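Local structure of aminopeptidase-like protein (Chaetomium thermophilum, 5JM6) at residues A128-H133 against V388-T393; V414-C419 against V477-L482; S110-F115 against V333-D338; D429-A434 against G471-D476; D437-L442 against K504-F509. The protein probably acts as a zinc-dependent aminopeptidase of the M18 family, assembled as a dodecamer and linked to the Cvt pathway of selective autophagy. One frame throughout, in Å; residues are numbered along the deposited sequence.

Contact 1 of 5, residues A128-H133 against V388-T393; sequences AMIAGH and VSSDVT. With ZN (zinc ion), chain H.
H133 and D391 meet at a zinc ion, one of the pair in this M18 metallopeptidase, where strand 127-133 of the central mixed sheet ends and its parallel neighbour, strand 386-394, is interrupted. The imidazole supplies NE2 at 2.1 Å from the zinc, while D391 grips the metal with both oxygens, OD1 at 2.0 Å. D391 CG is anti to the backbone N (chi1 -157°), which brings the carboxylate to the metal. That CG lies at the edge of the H133 ring, in its plane, and the two flat groups stand 90° apart. D306 completes this zinc's protein ligands and reaches the second zinc as well. H133 ND1 is hydrogen-bonded to D135, which holds the ring's rotation.

Behind the metal the backbone ladder aligns I130 with V388 and A131 with S389. V388 N donates to M129 O at 2.8 Å, and A131 N to V388 O at 3.0 Å. A131 O then receives two donors of S390, the nearly straight backbone N-H (176°) and, weakly, OG.

Packing is sparse by comparison. I130 and V388 share the face towards helix 495-514, where I130 CG1 comes to 4.4 Å from V388 CB. The other branch, I130 CG2, lies 3.9 Å from S390 OG.

Contact 2 of 5, residues V414-C419 against V477-L482; sequences VGVALC and VGIPQL
A417 and G478 form the hydrogen-bonded pair of a short antiparallel ladder, by which strand 417-419 joins strand 473-481 in the central mixed sheet. Of the polar interactions, two backbone bonds tie this pair from both directions. A417 N donates to G478 O over 2.7 Å, and G478 N returns the bond to A417 O with an N-H...O angle of 163°. V477 CA adds a CA-H...O contact to A417 O, so that one carbonyl serves both residues. L418 and V477 make the following, non-hydrogen-bonded pair, after which C419 carries the ladder on to D476.

The apolar contacts centre on V416, just ahead of the strand. Its CG1, anti to the backbone N (chi1 -167°), is directed at the other strand, where it lies against G478 O and V477 CG1, the two valine side chains crossing at about a right angle. The second branch, CG2, turns to I479, reaching CG1 at 4.5 Å. F502 of helix 495-514 packs on both V416 and V477, so these valines join the two strands to the helix lying on the sheet. The A417 methyl points to the other face, where T393 and H450 lie.

Beyond the ladder the remaining contacts are with a neighbouring subunit and around one carbonyl. V414 and L482, at the far ends of the segments, touch N233 and Y153 of that subunit. Within the chain, G415 O accepts a hydrogen bond from Q448 NE2, and the P480 ring comes alongside that same carbonyl, with P480 CD 3.6 Å from G415 O.

Contact 3 of 5, residues S110-F115 against V333-D338; sequences SSIIAF and VALFDD
I113 lies across from A334 in a non-hydrogen-bonded pair, and its side chain can be followed outward atom by atom. CB stands 4.1 Å from V333 O, a carbonyl that also receives a CA-H...O contact from I113 CA. At CB the chain divides. CG2, anti to the backbone N, stays beside V333 O, whereas CG1 takes the position next to the backbone N (chi1 -64°) and comes to 3.9 Å from the A334 methyl. The side chain as a whole packs on F353 of helix 353-368.

The two strands are antiparallel neighbours in the central sheet, and I113-A334 sits between two hydrogen-bonded pairs, I112-L335 and A114-V333. Four backbone bonds result, among them L335 N to I112 O at 2.8 Å and V333 N to A114 O, close to straight at 173°. On the opposite face the I112 and L335 side chains run alongside each other in the same direction, with I112 CG2 4.0 Å from L335 CB.

At the start of strand 111-117, S110 and S111 form a classic beta bulge against the last residue of strand 102-107. S110 OG is bonded chiefly to N108 and makes a further weak hydrogen bond to D337 OD2 at 3.3 Å. S111 OG bonds instead to the backbone oxygen of Q347.

Contact 4 of 5, residues D429-A434 against G471-D476; sequences DSVSMA and GVKAAD
S432 OG sits between two oxygens, A474 O at 2.6 Å and D429 OD1 on its own segment. The hydroxyl lies within reach of both acceptors, its place anti to the carbonyl carbon (chi1 -57°) directing it at A474 O. A firmer bond runs from S432 N to D429 OD1 at 2.9 Å, the oxygen being met from above the carboxylate plane. This is an N-cap, in which D429 closes the first turn of helix 430-443, whose residues 430-434 lie across 473-476 of the neighbouring strand at 79°.

Among the charged groups, D429 and K473 reach towards each other, and D429 OD2 to K473 NZ is a long salt bridge of 4.0 Å. The bent lysine chain passes S432 on the way, CE lying 3.5 Å from S432 OG, and V431 CG1 lies against the lysine NZ. R179 of a neighbouring subunit makes a second salt bridge to D429 OD2, placing the helix start at a subunit interface of the dodecamer. With an alanine here, the S432 N-H would probably be left without its cap, and both K473 and that arginine would lose their carboxylate.

Apolar contact is limited to S432 CB, which rests 3.7 Å from the methyl carbon CB of A475.

Contact 5 of 5, residues D437-L442 against K504-F509; sequences DRIAEL and KGFLDF
L442 lies over the ring of F509 where two helices, 430-443 and 495-514, cross; residues 437-442 and 504-509 meet at 99°, with the axes of these segments 8.9 Å apart at the closest. L442 CB stands almost exactly above the ring centre, 3.7 Å from the centroid and 6° off the normal, a CH-pi contact. L442 CD1 and L442 O come in beside it near the rim, at CD1 and CE2 of F509 respectively. F509 CG is anti to the carbonyl carbon (chi1 -75°), which sets the ring against L442.

I439 is the second side chain of the 437-442 segment to meet the other helix. Its branch CG2 lies 3.5 Å from G505 O, against a turn of helix whose glycine presents no side chain towards the isoleucine. CG1, in contrast, runs past F509 CB, and its end, CD1, comes obliquely to the F506 ring, 3.7 Å from F506 CD1. An alanine in place of F509 would remove the whole ring and would probably leave a gap beneath L442, whose side chain would be freer to turn.

What holds these groups lies one shell out. F506 packs on A128 and I130, which seats helix 495-514 on the central sheet, and V513 of that helix touches both I439 and L442. R438 is salt-bridged to E516, and one face of its guanidinium is met by L442 CD2, 3.6 Å above the plane and displaced from the centre of the group.

Contacts 1, 2 and 3 are strand pairings within one mixed sheet, in which 111-117, 330-336, 127-133, 386-394, 473-481 and 417-419 follow in that order. Contact 1 lies between the other two, its centre about 11 Å from each, and brings ligands from strands distant in sequence to one zinc. Contact 4 shares strand 473-481 with contact 2 and helix 430-443 with contact 5, whose F506 reaches contact 1. Along the chain contact 3 opens first and interleaves with contact 1; contact 2 later spans all of contact 4, while contact 5 interleaves with both. The example illustrates a metal site where neighbouring parallel strands end or break, with helices 430-443 and 495-514 packed on the sheet.

Contact 1 of 5, residues A128-H133 against V388-T393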
# COMPACT_ATOMS: atom_id res chain seq x y z
N ALA A 128 -19.74 51.67 23.37
CA ALA A 128 -19.48 50.36 23.95
C ALA A 128 -20.38 49.36 23.23
O ALA A 128 -21.60 49.37 23.41
CB ALA A 128 -19.74 50.36 25.45
N MET A 129 -19.78 48.51 22.41
CA MET A 129 -20.56 47.67 21.51
C MET A 129 -20.25 46.18 21.62
O MET A 129 -19.10 45.78 21.85
CB MET A 129 -20.37 48.13 20.06
CG MET A 129 -18.93 48.40 19.65
SD MET A 129 -18.79 48.95 17.93
CE MET A 129 -17.96 50.53 18.13
N ILE A 130 -21.29 45.37 21.47
CA ILE A 130 -21.18 43.92 21.44
C ILE A 130 -21.72 43.39 20.13
O ILE A 130 -22.81 43.78 19.69
CB ILE A 130 -21.94 43.26 22.61
CG1 ILE A 130 -21.55 43.89 23.94
CG2 ILE A 130 -21.71 41.75 22.61
CD1 ILE A 130 -22.42 43.45 25.10
N ALA A 131 -20.97 42.49 19.49
CA ALA A 131 -21.41 41.88 18.25
C ALA A 131 -21.49 40.36 18.40
O ALA A 131 -20.67 39.75 19.08
CB ALA A 131 -20.47 42.25 17.12
N GLY A 132 -22.50 39.76 17.77
CA GLY A 132 -22.67 38.32 17.78
C GLY A 132 -23.45 37.90 16.55
O GLY A 132 -23.91 38.75 15.78
N HIS A 133 -23.60 36.59 16.35
CA HIS A 133 -24.40 36.10 15.23
C HIS A 133 -25.56 35.24 15.71
O HIS A 133 -25.44 34.50 16.68
CB HIS A 133 -23.53 35.32 14.23
CG HIS A 133 -23.02 34.01 14.74
ND1 HIS A 133 -23.66 32.82 14.49
CD2 HIS A 133 -21.90 33.70 15.44
CE1 HIS A 133 -22.97 31.83 15.03
NE2 HIS A 133 -21.90 32.33 15.62
N VAL A 388 -16.74 44.25 21.93
CA VAL A 388 -16.67 42.86 22.37
C VAL A 388 -17.37 42.00 21.33
O VAL A 388 -18.59 42.04 21.19
CB VAL A 388 -17.31 42.67 23.76
CG1 VAL A 388 -17.36 41.19 24.11
CG2 VAL A 388 -16.53 43.44 24.81
N SER A 389 -16.58 41.23 20.60
CA SER A 389 -17.10 40.31 19.59
C SER A 389 -17.28 38.95 20.23
O SER A 389 -16.30 38.29 20.59
CB SER A 389 -16.15 40.23 18.39
OG SER A 389 -16.49 39.15 17.54
N SER A 390 -18.52 38.53 20.39
CA SER A 390 -18.79 37.36 21.22
C SER A 390 -19.36 36.17 20.45
O SER A 390 -20.48 36.21 19.96
CB SER A 390 -19.73 37.74 22.37
OG SER A 390 -21.04 38.02 21.91
N ASP A 391 -18.54 35.12 20.35
CA ASP A 391 -18.97 33.82 19.84
C ASP A 391 -18.70 32.79 20.93
O ASP A 391 -17.84 32.99 21.77
CB ASP A 391 -18.24 33.45 18.55
CG ASP A 391 -19.01 32.45 17.71
OD1 ASP A 391 -20.06 31.96 18.18
OD2 ASP A 391 -18.58 32.14 16.58
N VAL A 392 -19.43 31.68 20.90
CA VAL A 392 -19.24 30.63 21.90
C VAL A 392 -17.83 30.02 21.81
O VAL A 392 -17.19 30.08 20.77
CB VAL A 392 -20.29 29.53 21.76
CG1 VAL A 392 -21.61 29.96 22.39
CG2 VAL A 392 -20.49 29.17 20.29
N THR A 393 -17.37 29.47 22.93
CA THR A 393 -16.04 28.86 23.02
C THR A 393 -16.14 27.43 23.53
O THR A 393 -17.18 27.02 24.05
CB THR A 393 -15.11 29.66 23.95
OG1 THR A 393 -15.75 29.87 25.21
CG2 THR A 393 -14.75 31.00 23.33
ZN ZN H . -20.37 31.07 16.38

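Contact 2 of 5, residues V414-C419 against V477-L482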
# COMPACT_ATOMS: atom_id res chain seq x y z
N VAL A 414 -19.02 29.07 35.49
CA VAL A 414 -17.95 29.85 36.10
C VAL A 414 -18.03 31.28 35.60
O VAL A 414 -18.16 32.22 36.38
CB VAL A 414 -16.57 29.24 35.80
CG1 VAL A 414 -15.47 30.23 36.12
CG2 VAL A 414 -16.38 27.96 36.59
N GLY A 415 -17.92 31.44 34.29
CA GLY A 415 -18.01 32.76 33.70
C GLY A 415 -17.53 32.73 32.27
O GLY A 415 -17.23 31.68 31.71
N VAL A 416 -17.44 33.91 31.68
CA VAL A 416 -17.09 34.04 30.28
C VAL A 416 -15.60 33.83 30.05
O VAL A 416 -14.77 34.17 30.91
CB VAL A 416 -17.53 35.41 29.76
CG1 VAL A 416 -17.47 35.41 28.29
CG2 VAL A 416 -18.95 35.69 30.19
N ALA A 417 -15.26 33.25 28.91
CA ALA A 417 -13.87 33.01 28.55
C ALA A 417 -13.36 34.07 27.58
O ALA A 417 -14.03 34.41 26.60
CB ALA A 417 -13.72 31.63 27.93
N LEU A 418 -12.17 34.60 27.86
CA LEU A 418 -11.50 35.47 26.91
C LEU A 418 -10.71 34.58 25.96
O LEU A 418 -9.80 33.86 26.38
CB LEU A 418 -10.59 36.48 27.61
CG LEU A 418 -11.21 37.75 28.21
CD1 LEU A 418 -12.41 37.45 29.10
CD2 LEU A 418 -10.17 38.53 28.99
N CYS A 419 -11.07 34.62 24.69
CA CYS A 419 -10.48 33.75 23.69
C CYS A 419 -9.23 34.40 23.10
O CYS A 419 -9.29 35.53 22.61
CB CYS A 419 -11.50 33.43 22.59
SG CYS A 419 -11.26 31.86 21.74
N VAL A 477 -14.66 37.17 22.94
CA VAL A 477 -15.19 36.78 24.22
C VAL A 477 -16.21 35.68 24.00
O VAL A 477 -16.97 35.72 23.03
CB VAL A 477 -15.80 38.01 24.92
CG1 VAL A 477 -16.77 37.62 25.98
CG2 VAL A 477 -14.71 38.89 25.49
N GLY A 478 -16.23 34.67 24.86
CA GLY A 478 -17.21 33.62 24.68
C GLY A 478 -17.64 32.88 25.92
O GLY A 478 -16.89 32.73 26.88
N ILE A 479 -18.87 32.39 25.86
CA ILE A 479 -19.43 31.56 26.90
C ILE A 479 -19.09 30.12 26.54
O ILE A 479 -19.32 29.70 25.41
CB ILE A 479 -20.95 31.76 27.04
CG1 ILE A 479 -21.26 33.24 27.26
CG2 ILE A 479 -21.52 30.91 28.16
CD1 ILE A 479 -22.74 33.56 27.38
N PRO A 480 -18.52 29.37 27.49
CA PRO A 480 -18.04 28.02 27.18
C PRO A 480 -19.16 27.05 26.85
O PRO A 480 -20.27 27.17 27.39
CB PRO A 480 -17.31 27.60 28.46
CG PRO A 480 -17.94 28.41 29.53
CD PRO A 480 -18.27 29.73 28.90
N GLN A 481 -18.87 26.10 25.97
CA GLN A 481 -19.87 25.15 25.49
C GLN A 481 -19.22 23.84 25.06
O GLN A 481 -18.09 23.82 24.58
CB GLN A 481 -20.65 25.77 24.33
CG GLN A 481 -21.15 24.78 23.30
CD GLN A 481 -21.72 25.45 22.08
OE1 GLN A 481 -21.62 26.67 21.94
NE2 GLN A 481 -22.31 24.67 21.19
N LEU A 482 -19.96 22.75 25.23
CA LEU A 482 -19.57 21.45 24.71
C LEU A 482 -20.37 21.10 23.46
O LEU A 482 -21.50 21.57 23.29
CB LEU A 482 -19.75 20.36 25.77
CG LEU A 482 -18.61 20.25 26.78
CD1 LEU A 482 -18.74 18.99 27.62
CD2 LEU A 482 -17.27 20.30 26.07

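Contact 3 of 5, residues S110-F115 against V333-D338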
# COMPACT_ATOMS: atom_id res chain seq x y z
N SER A 110 -33.52 39.42 9.48
CA SER A 110 -32.55 38.54 10.12
C SER A 110 -31.36 39.20 10.83
O SER A 110 -30.54 38.51 11.43
CB SER A 110 -32.04 37.53 9.10
OG SER A 110 -31.42 38.19 8.01
N SER A 111 -31.23 40.53 10.72
CA SER A 111 -30.14 41.25 11.38
C SER A 111 -30.70 42.43 12.14
O SER A 111 -31.58 43.13 11.65
CB SER A 111 -29.10 41.73 10.36
OG SER A 111 -28.06 40.78 10.20
N ILE A 112 -30.18 42.66 13.34
CA ILE A 112 -30.70 43.75 14.16
C ILE A 112 -29.61 44.41 15.00
O ILE A 112 -28.72 43.75 15.54
CB ILE A 112 -31.85 43.24 15.08
CG1 ILE A 112 -32.46 44.40 15.86
CG2 ILE A 112 -31.37 42.13 16.00
CD1 ILE A 112 -33.68 44.01 16.66
N ILE A 113 -29.69 45.74 15.07
CA ILE A 113 -28.78 46.54 15.88
C ILE A 113 -29.60 47.41 16.82
O ILE A 113 -30.39 48.24 16.37
CB ILE A 113 -27.88 47.43 15.01
CG1 ILE A 113 -26.96 46.58 14.14
CG2 ILE A 113 -27.07 48.39 15.87
CD1 ILE A 113 -26.22 47.37 13.08
N ALA A 114 -29.41 47.23 18.12
CA ALA A 114 -30.12 48.02 19.12
C ALA A 114 -29.13 48.81 19.97
O ALA A 114 -28.05 48.32 20.30
CB ALA A 114 -30.97 47.12 20.00
N PHE A 115 -29.50 50.04 20.33
CA PHE A 115 -28.60 50.88 21.11
C PHE A 115 -29.34 51.91 21.96
O PHE A 115 -30.47 52.29 21.66
CB PHE A 115 -27.60 51.59 20.18
CG PHE A 115 -28.24 52.51 19.18
CD1 PHE A 115 -28.76 52.02 17.99
CD2 PHE A 115 -28.31 53.88 19.42
CE1 PHE A 115 -29.34 52.86 17.07
CE2 PHE A 115 -28.89 54.73 18.49
CZ PHE A 115 -29.40 54.22 17.32
N VAL A 333 -25.73 46.85 20.81
CA VAL A 333 -25.61 45.43 20.53
C VAL A 333 -25.96 45.17 19.07
O VAL A 333 -26.99 45.64 18.58
CB VAL A 333 -26.51 44.57 21.44
CG1 VAL A 333 -26.33 43.09 21.12
CG2 VAL A 333 -26.20 44.84 22.90
N ALA A 334 -25.09 44.44 18.37
CA ALA A 334 -25.30 44.12 16.97
C ALA A 334 -25.38 42.61 16.77
O ALA A 334 -24.41 41.90 17.02
CB ALA A 334 -24.20 44.71 16.11
N LEU A 335 -26.54 42.13 16.34
CA LEU A 335 -26.72 40.71 16.08
C LEU A 335 -26.82 40.47 14.58
O LEU A 335 -27.72 41.00 13.92
CB LEU A 335 -27.96 40.17 16.80
CG LEU A 335 -27.99 40.39 18.31
CD1 LEU A 335 -29.21 39.73 18.94
CD2 LEU A 335 -26.71 39.87 18.95
N PHE A 336 -25.91 39.65 14.06
CA PHE A 336 -25.75 39.48 12.62
C PHE A 336 -26.19 38.10 12.16
O PHE A 336 -26.28 37.16 12.95
CB PHE A 336 -24.30 39.70 12.18
CG PHE A 336 -23.77 41.06 12.47
CD1 PHE A 336 -24.02 42.12 11.61
CD2 PHE A 336 -23.00 41.29 13.60
CE1 PHE A 336 -23.53 43.38 11.88
CE2 PHE A 336 -22.50 42.54 13.87
CZ PHE A 336 -22.76 43.59 13.01
N ASP A 337 -26.47 38.00 10.88
CA ASP A 337 -26.81 36.75 10.23
C ASP A 337 -25.60 36.28 9.41
O ASP A 337 -24.75 37.09 9.04
CB ASP A 337 -28.04 36.92 9.33
CG ASP A 337 -28.48 35.63 8.68
OD1 ASP A 337 -27.97 34.55 9.05
OD2 ASP A 337 -29.35 35.69 7.78
N ASP A 338 -25.50 34.97 9.21
CA ASP A 338 -24.53 34.34 8.31
C ASP A 338 -23.05 34.34 8.72
O ASP A 338 -22.19 34.55 7.87
CB ASP A 338 -24.61 35.00 6.92
CG ASP A 338 -26.00 34.95 6.33
OD1 ASP A 338 -26.70 33.94 6.51
OD2 ASP A 338 -26.40 35.94 5.68

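Contact 4 of 5, residues D429-A434 against G471-D476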
# COMPACT_ATOMS: atom_id res chain seq x y z
N ASP A 429 -5.89 40.80 23.20
CA ASP A 429 -4.48 41.10 23.43
C ASP A 429 -4.31 41.62 24.85
O ASP A 429 -5.28 41.73 25.60
CB ASP A 429 -3.96 42.10 22.38
CG ASP A 429 -4.48 43.51 22.58
OD1 ASP A 429 -5.66 43.69 22.95
OD2 ASP A 429 -3.70 44.46 22.35
N SER A 430 -3.07 41.93 25.23
CA SER A 430 -2.78 42.29 26.62
C SER A 430 -3.56 43.53 27.05
O SER A 430 -3.96 43.64 28.21
CB SER A 430 -1.27 42.51 26.81
OG SER A 430 -0.80 43.66 26.13
N VAL A 431 -3.79 44.46 26.13
CA VAL A 431 -4.59 45.63 26.45
C VAL A 431 -6.07 45.27 26.58
O VAL A 431 -6.72 45.65 27.55
CB VAL A 431 -4.41 46.75 25.41
CG1 VAL A 431 -5.32 47.92 25.73
CG2 VAL A 431 -2.95 47.19 25.36
N SER A 432 -6.60 44.53 25.60
CA SER A 432 -7.99 44.10 25.65
C SER A 432 -8.27 43.30 26.93
O SER A 432 -9.30 43.50 27.57
CB SER A 432 -8.35 43.25 24.43
OG SER A 432 -8.11 43.97 23.23
N MET A 433 -7.35 42.41 27.29
CA MET A 433 -7.54 41.60 28.49
C MET A 433 -7.47 42.44 29.76
O MET A 433 -8.22 42.20 30.70
CB MET A 433 -6.51 40.47 28.54
CG MET A 433 -6.92 39.25 27.72
SD MET A 433 -5.80 37.82 27.78
CE MET A 433 -4.36 38.47 26.94
N ALA A 434 -6.59 43.44 29.77
CA ALA A 434 -6.48 44.33 30.93
C ALA A 434 -7.80 45.05 31.19
O ALA A 434 -8.24 45.17 32.34
CB ALA A 434 -5.35 45.33 30.73
N GLY A 471 -11.59 50.09 13.00
CA GLY A 471 -10.39 50.40 13.78
C GLY A 471 -10.66 50.58 15.26
O GLY A 471 -9.99 51.37 15.94
N VAL A 472 -11.63 49.82 15.77
CA VAL A 472 -12.03 49.91 17.17
C VAL A 472 -11.27 48.89 18.00
O VAL A 472 -11.01 47.77 17.55
CB VAL A 472 -13.55 49.70 17.32
CG1 VAL A 472 -13.96 49.62 18.79
CG2 VAL A 472 -14.31 50.81 16.63
N LYS A 473 -10.89 49.29 19.20
CA LYS A 473 -10.25 48.40 20.14
C LYS A 473 -11.22 47.25 20.45
O LYS A 473 -12.42 47.48 20.58
CB LYS A 473 -9.85 49.22 21.37
CG LYS A 473 -8.54 48.89 21.98
CD LYS A 473 -7.78 47.88 21.19
CE LYS A 473 -6.92 47.06 22.13
NZ LYS A 473 -5.76 47.82 22.64
N ALA A 474 -10.72 46.02 20.51
CA ALA A 474 -11.63 44.87 20.50
C ALA A 474 -11.07 43.63 21.19
O ALA A 474 -9.86 43.49 21.39
CB ALA A 474 -12.01 44.53 19.06
N ALA A 475 -11.97 42.72 21.55
CA ALA A 475 -11.60 41.43 22.12
C ALA A 475 -12.59 40.36 21.68
O ALA A 475 -13.76 40.66 21.42
CB ALA A 475 -11.55 41.51 23.63
N ASP A 476 -12.13 39.12 21.60
CA ASP A 476 -13.04 38.01 21.40
C ASP A 476 -13.37 37.33 22.71
O ASP A 476 -12.49 36.94 23.48
CB ASP A 476 -12.51 36.97 20.41
CG ASP A 476 -12.79 37.35 18.98
OD1 ASP A 476 -12.26 38.37 18.51
OD2 ASP A 476 -13.63 36.67 18.35

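Contact 5 of 5, residues D437-L442 against K504-F509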
# COMPACT_ATOMS: atom_id res chain seq x y z
N ASP A 437 -10.63 42.30 32.15
CA ASP A 437 -10.36 41.78 33.49
C ASP A 437 -10.74 42.84 34.52
O ASP A 437 -11.25 42.53 35.59
CB ASP A 437 -8.90 41.37 33.66
CG ASP A 437 -8.63 39.97 33.17
OD1 ASP A 437 -9.60 39.28 32.77
OD2 ASP A 437 -7.46 39.53 33.19
N ARG A 438 -10.49 44.10 34.18
CA ARG A 438 -10.83 45.22 35.05
C ARG A 438 -12.34 45.40 35.17
O ARG A 438 -12.86 45.62 36.26
CB ARG A 438 -10.17 46.50 34.55
CG ARG A 438 -10.64 47.77 35.24
CD ARG A 438 -10.14 47.84 36.67
NE ARG A 438 -10.47 49.12 37.29
CZ ARG A 438 -10.78 49.28 38.57
NH1 ARG A 438 -10.80 48.23 39.38
NH2 ARG A 438 -11.06 50.49 39.04
N ILE A 439 -13.04 45.30 34.04
CA ILE A 439 -14.49 45.39 34.06
C ILE A 439 -15.07 44.21 34.86
O ILE A 439 -15.99 44.40 35.66
CB ILE A 439 -15.07 45.43 32.64
CG1 ILE A 439 -14.95 46.85 32.08
CG2 ILE A 439 -16.53 44.99 32.63
CD1 ILE A 439 -15.55 47.04 30.72
N ALA A 440 -14.50 43.03 34.67
CA ALA A 440 -14.95 41.84 35.39
C ALA A 440 -14.87 42.03 36.91
O ALA A 440 -15.70 41.52 37.65
CB ALA A 440 -14.14 40.63 34.98
N GLU A 441 -13.87 42.78 37.36
CA GLU A 441 -13.70 42.99 38.79
C GLU A 441 -14.74 43.95 39.35
O GLU A 441 -15.22 43.78 40.47
CB GLU A 441 -12.30 43.49 39.11
CG GLU A 441 -12.11 43.88 40.56
CD GLU A 441 -10.71 44.36 40.85
OE1 GLU A 441 -9.87 44.32 39.93
OE2 GLU A 441 -10.45 44.77 42.00
N LEU A 442 -15.11 44.96 38.56
CA LEU A 442 -16.14 45.90 38.98
C LEU A 442 -17.52 45.24 38.94
O LEU A 442 -18.44 45.67 39.64
CB LEU A 442 -16.13 47.15 38.10
CG LEU A 442 -14.80 47.90 37.97
CD1 LEU A 442 -14.81 48.76 36.72
CD2 LEU A 442 -14.54 48.75 39.20
N LYS A 504 -23.38 43.06 30.67
CA LYS A 504 -23.94 44.24 31.32
C LYS A 504 -22.82 45.02 32.01
O LYS A 504 -22.81 46.25 32.00
CB LYS A 504 -25.02 43.87 32.34
CG LYS A 504 -25.62 45.10 33.02
CD LYS A 504 -26.48 44.73 34.22
CE LYS A 504 -26.50 45.85 35.25
NZ LYS A 504 -27.54 46.88 34.99
N GLY A 505 -21.89 44.28 32.62
CA GLY A 505 -20.75 44.90 33.26
C GLY A 505 -19.93 45.72 32.28
O GLY A 505 -19.49 46.82 32.60
N PHE A 506 -19.75 45.19 31.08
CA PHE A 506 -18.98 45.88 30.05
C PHE A 506 -19.68 47.16 29.59
O PHE A 506 -19.07 48.24 29.61
CB PHE A 506 -18.73 44.95 28.86
CG PHE A 506 -18.30 45.66 27.61
CD1 PHE A 506 -17.00 46.14 27.48
CD2 PHE A 506 -19.18 45.83 26.56
CE1 PHE A 506 -16.61 46.79 26.33
CE2 PHE A 506 -18.79 46.48 25.41
CZ PHE A 506 -17.50 46.95 25.29
N LEU A 507 -20.94 47.05 29.18
CA LEU A 507 -21.67 48.22 28.71
C LEU A 507 -21.76 49.29 29.80
O LEU A 507 -21.64 50.48 29.51
CB LEU A 507 -23.07 47.83 28.24
CG LEU A 507 -23.15 46.85 27.05
CD1 LEU A 507 -24.57 46.35 26.86
CD2 LEU A 507 -22.63 47.48 25.77
N ASP A 508 -21.94 48.88 31.05
CA ASP A 508 -22.08 49.84 32.14
C ASP A 508 -20.74 50.46 32.55
O ASP A 508 -20.70 51.64 32.90
CB ASP A 508 -22.74 49.18 33.36
CG ASP A 508 -24.22 48.88 33.14
OD1 ASP A 508 -24.76 49.28 32.09
OD2 ASP A 508 -24.84 48.26 34.02
N PHE A 509 -19.67 49.67 32.57
CA PHE A 509 -18.39 50.17 33.07
C PHE A 509 -17.34 50.61 32.05
O PHE A 509 -16.29 51.12 32.45
CB PHE A 509 -17.77 49.12 33.98
CG PHE A 509 -18.41 49.03 35.33
CD1 PHE A 509 -18.29 50.07 36.24
CD2 PHE A 509 -19.13 47.90 35.70
CE1 PHE A 509 -18.87 49.99 37.49
CE2 PHE A 509 -19.71 47.82 36.95
CZ PHE A 509 -19.59 48.86 37.85